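Local coordinates for protein heterodimeric restriction endonuclease R.BspD6I small subunit (Bacillus sp., PDB 2P14) that probably cleaves DNA as the catalytic small subunit of a heterodimeric type IIS restriction endonuclease, working together with a site-specific nickase subunit, at residues Glu80-Val91 / Ser112-Ile121. Numbering follows the deposited sequence.
Sequences EKQLDYEGDSVV and SIDLSFARHI
The carboxamide of Q82 reads the backbone that leads into helix 115-121, an example of one side chain joining a helix to the loop before its neighbour. With CG anti to the backbone N (chi1 -175°) and the chain extended beyond it, Q82 reaches that loop: its OE1 accepts from D114 N at 2.9 Å in a nearly straight bond, the donor tilted from the carbonyl plane, while its NE2 donates to S112 O, also at 2.9 Å, S112 O lying close to the plane of the Q82 amide. NE2 has a second acceptor in T77 O. D114 in turn N-caps the helix, its OD2 taking the N-H of F117 at 3.0 Å from the anti side. A trans first torsion (chi1 178°) sends the F117 ring in as a knob among Q82, L83, G87 and V90, its plane 70° from the Q82 amide; CG of Q82 lies over one face, CG2 of I121 over the opposite one, and CA of G87 meets the edge 3.9 Å from CE1. One turn on, H120 fits among L83, G87, D88 and V91, where L83 CD1 touches H120 CB at 3.5 Å. Replacing Q82 by an alanine is likely to leave S112 O and D114 N without their amide partners and to remove the CG packing over F117. The backbones come closest at L83 and F117, beside the sheet of this PD-(D/E)XK-clan fold, where F108 of strand 104-110 meets the F117 ring. Amide hydrogen bonds thus fix the loop before the helix, while farther along ring and aliphatic contacts end in an imidazole bridged through NE2 by an in-plane water to D88 OD1.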
loop_
_atom_site.group_PDB
_atom_site.type_symbol
_atom_site.label_atom_id
_atom_site.label_comp_id
_atom_site.label_asym_id
_atom_site.label_seq_id
_atom_site.Cartn_x
_atom_site.Cartn_y
_atom_site.Cartn_z
ATOM N N GLU A 80 9.668 11.735 10.601
ATOM C CA GLU A 80 8.513 12.620 10.791
ATOM C C GLU A 80 8.001 13.263 9.501
ATOM O O GLU A 80 6.821 13.596 9.435
ATOM C CB GLU A 80 8.786 13.686 11.859
ATOM C CG GLU A 80 8.125 13.419 13.233
ATOM C CD GLU A 80 6.965 14.367 13.533
ATOM O OE1 GLU A 80 7.186 15.604 13.533
ATOM O OE2 GLU A 80 5.833 13.882 13.777
ATOM N N LYS A 81 8.853 13.406 8.486
ATOM C CA LYS A 81 8.405 13.895 7.180
ATOM C C LYS A 81 7.386 12.936 6.546
ATOM O O LYS A 81 6.580 13.351 5.709
ATOM C CB LYS A 81 9.568 14.145 6.230
ATOM C CG LYS A 81 10.418 15.361 6.601
ATOM C CD LYS A 81 11.830 15.181 6.061
ATOM C CE LYS A 81 11.963 15.673 4.648
ATOM N NZ LYS A 81 12.134 17.158 4.607
ATOM N N GLN A 82 7.408 11.665 6.934
ATOM C CA GLN A 82 6.392 10.752 6.427
ATOM C C GLN A 82 4.994 11.179 6.902
ATOM O O GLN A 82 4.042 11.210 6.112
ATOM C CB GLN A 82 6.727 9.323 6.850
ATOM C CG GLN A 82 5.812 8.271 6.281
ATOM C CD GLN A 82 6.246 6.925 6.749
ATOM O OE1 GLN A 82 5.803 6.448 7.779
ATOM N NE2 GLN A 82 7.099 6.285 5.978
ATOM N N LEU A 83 4.879 11.509 8.192
ATOM C CA LEU A 83 3.656 12.094 8.699
ATOM C C LEU A 83 3.290 13.412 8.016
ATOM O O LEU A 83 2.175 13.564 7.502
ATOM C CB LEU A 83 3.701 12.276 10.220
ATOM C CG LEU A 83 2.478 13.020 10.764
ATOM C CD1 LEU A 83 1.197 12.253 10.580
ATOM C CD2 LEU A 83 2.704 13.338 12.238
ATOM N N ASP A 84 4.251 14.339 7.978
ATOM C CA ASP A 84 3.991 15.670 7.441
ATOM C C ASP A 84 3.577 15.617 5.975
ATOM O O ASP A 84 2.695 16.380 5.556
ATOM C CB ASP A 84 5.235 16.553 7.540
ATOM C CG ASP A 84 5.703 16.784 8.971
ATOM O OD1 ASP A 84 4.975 16.444 9.944
ATOM O OD2 ASP A 84 6.828 17.333 9.111
ATOM N N TYR A 85 4.215 14.743 5.190
ATOM C CA TYR A 85 3.988 14.702 3.737
ATOM C C TYR A 85 2.835 13.783 3.304
ATOM O O TYR A 85 2.173 14.031 2.264
ATOM C CB TYR A 85 5.281 14.370 2.951
ATOM C CG TYR A 85 6.462 15.332 3.177
ATOM C CD1 TYR A 85 6.298 16.515 3.893
ATOM C CD2 TYR A 85 7.722 15.057 2.643
ATOM C CE1 TYR A 85 7.360 17.381 4.125
ATOM C CE2 TYR A 85 8.791 15.931 2.846
ATOM C CZ TYR A 85 8.600 17.079 3.595
ATOM O OH TYR A 85 9.624 17.988 3.815
ATOM N N GLU A 86 2.564 12.735 4.084
ATOM C CA GLU A 86 1.619 11.703 3.622
ATOM C C GLU A 86 0.395 11.525 4.511
ATOM O O GLU A 86 -0.605 10.985 4.060
ATOM C CB GLU A 86 2.296 10.317 3.508
ATOM C CG GLU A 86 3.624 10.268 2.721
ATOM C CD GLU A 86 3.497 10.503 1.220
ATOM O OE1 GLU A 86 2.380 10.462 0.697
ATOM O OE2 GLU A 86 4.546 10.684 0.558
ATOM N N GLY A 87 0.500 11.888 5.790
ATOM C CA GLY A 87 -0.574 11.545 6.738
ATOM C C GLY A 87 -1.950 12.021 6.296
ATOM O O GLY A 87 -2.926 11.245 6.271
ATOM N N ASP A 88 -2.044 13.296 5.948
ATOM C CA ASP A 88 -3.345 13.875 5.578
ATOM C C ASP A 88 -3.899 13.344 4.263
ATOM O O ASP A 88 -5.073 12.989 4.169
ATOM C CB ASP A 88 -3.266 15.403 5.524
ATOM C CG ASP A 88 -3.267 16.045 6.911
ATOM O OD1 ASP A 88 -3.426 15.336 7.933
ATOM O OD2 ASP A 88 -3.090 17.284 6.971
ATOM N N SER A 89 -3.046 13.262 3.247
ATOM C CA SER A 89 -3.504 12.790 1.951
ATOM C C SER A 89 -3.892 11.300 1.989
ATOM O O SER A 89 -4.873 10.922 1.350
ATOM C CB SER A 89 -2.485 13.098 0.866
ATOM O OG SER A 89 -1.293 12.421 1.132
ATOM N N VAL A 90 -3.155 10.471 2.748
ATOM C CA VAL A 90 -3.539 9.053 2.887
ATOM C C VAL A 90 -4.940 8.951 3.467
ATOM O O VAL A 90 -5.793 8.215 2.960
ATOM C CB VAL A 90 -2.523 8.270 3.760
ATOM C CG1 VAL A 90 -3.100 6.917 4.236
ATOM C CG2 VAL A 90 -1.231 8.036 2.955
ATOM N N VAL A 91 -5.196 9.691 4.536
ATOM C CA VAL A 91 -6.501 9.573 5.183
ATOM C C VAL A 91 -7.597 10.179 4.307
ATOM O O VAL A 91 -8.686 9.602 4.167
ATOM C CB VAL A 91 -6.464 10.188 6.601
ATOM C CG1 VAL A 91 -7.898 10.295 7.182
ATOM C CG2 VAL A 91 -5.570 9.313 7.506
ATOM N N SER A 112 10.313 2.412 5.591
ATOM C CA SER A 112 10.190 2.196 7.020
ATOM C C SER A 112 8.992 3.002 7.462
ATOM O O SER A 112 8.682 4.035 6.874
ATOM C CB SER A 112 11.454 2.646 7.743
ATOM O OG SER A 112 11.739 3.990 7.424
ATOM N N ILE A 113 8.298 2.503 8.493
ATOM C CA ILE A 113 7.052 3.148 8.936
ATOM C C ILE A 113 7.340 3.987 10.171
ATOM O O ILE A 113 7.822 3.457 11.193
ATOM C CB ILE A 113 5.936 2.101 9.245
ATOM C CG1 ILE A 113 5.720 1.182 8.036
ATOM C CG2 ILE A 113 4.632 2.827 9.676
ATOM C CD1 ILE A 113 5.369 1.944 6.742
ATOM N N ASP A 114 7.067 5.285 10.075
ATOM C CA ASP A 114 7.338 6.196 11.189
ATOM C C ASP A 114 6.233 6.054 12.244
ATOM O O ASP A 114 5.054 5.933 11.912
ATOM C CB ASP A 114 7.425 7.618 10.651
ATOM C CG ASP A 114 7.498 8.650 11.742
ATOM O OD1 ASP A 114 8.582 8.772 12.332
ATOM O OD2 ASP A 114 6.468 9.315 11.992
ATOM N N LEU A 115 6.621 6.083 13.520
ATOM C CA LEU A 115 5.653 5.896 14.596
ATOM C C LEU A 115 4.598 7.019 14.648
ATOM O O LEU A 115 3.434 6.747 14.873
ATOM C CB LEU A 115 6.396 5.764 15.914
ATOM C CG LEU A 115 5.771 4.942 17.020
ATOM C CD1 LEU A 115 5.501 3.490 16.609
ATOM C CD2 LEU A 115 6.758 5.015 18.187
ATOM N N SER A 116 4.985 8.282 14.411
ATOM C CA SER A 116 3.999 9.360 14.396
ATOM C C SER A 116 2.999 9.192 13.254
ATOM O O SER A 116 1.826 9.452 13.420
ATOM C CB SER A 116 4.664 10.731 14.316
ATOM O OG SER A 116 5.526 10.912 15.414
ATOM N N PHE A 117 3.483 8.751 12.095
ATOM C CA PHE A 117 2.594 8.410 10.983
ATOM C C PHE A 117 1.631 7.269 11.381
ATOM O O PHE A 117 0.448 7.345 11.118
ATOM C CB PHE A 117 3.419 7.998 9.767
ATOM C CG PHE A 117 2.592 7.567 8.570
ATOM C CD1 PHE A 117 1.946 8.499 7.754
ATOM C CD2 PHE A 117 2.448 6.205 8.286
ATOM C CE1 PHE A 117 1.198 8.080 6.657
ATOM C CE2 PHE A 117 1.699 5.782 7.209
ATOM C CZ PHE A 117 1.083 6.721 6.381
ATOM N N ALA A 118 2.169 6.219 12.005
ATOM C CA ALA A 118 1.324 5.085 12.439
ATOM C C ALA A 118 0.261 5.517 13.444
ATOM O O ALA A 118 -0.877 5.050 13.384
ATOM C CB ALA A 118 2.177 3.984 13.033
ATOM N N ARG A 119 0.641 6.417 14.351
ATOM C CA ARG A 119 -0.337 6.989 15.281
ATOM C C ARG A 119 -1.455 7.739 14.562
ATOM O O ARG A 119 -2.641 7.614 14.924
ATOM C CB ARG A 119 0.358 7.863 16.345
ATOM C CG ARG A 119 1.190 7.027 17.330
ATOM C CD ARG A 119 1.823 7.963 18.344
ATOM N NE ARG A 119 2.875 7.307 19.097
ATOM C CZ ARG A 119 4.154 7.638 19.010
ATOM N NH1 ARG A 119 4.535 8.637 18.206
ATOM N NH2 ARG A 119 5.050 6.990 19.742
ATOM N N HIS A 120 -1.076 8.502 13.531
ATOM C CA HIS A 120 -2.041 9.223 12.715
ATOM C C HIS A 120 -3.019 8.318 11.989
ATOM O O HIS A 120 -4.235 8.521 12.046
ATOM C CB HIS A 120 -1.296 10.087 11.675
ATOM C CG HIS A 120 -2.180 11.064 10.966
ATOM N ND1 HIS A 120 -2.634 12.216 11.581
ATOM C CD2 HIS A 120 -2.685 11.078 9.712
ATOM C CE1 HIS A 120 -3.387 12.890 10.730
ATOM N NE2 HIS A 120 -3.440 12.221 9.595
ATOM N N ILE A 121 -2.490 7.333 11.248
ATOM C CA ILE A 121 -3.370 6.491 10.409
ATOM C C ILE A 121 -4.116 5.444 11.220
ATOM O O ILE A 121 -5.015 4.790 10.698
ATOM C CB ILE A 121 -2.614 5.787 9.255
ATOM C CG1 ILE A 121 -1.521 4.866 9.850
ATOM C CG2 ILE A 121 -2.072 6.857 8.292
ATOM C CD1 ILE A 121 -1.014 3.763 8.909
HETATM O O HOH W 1 -5.404 13.861 8.412
#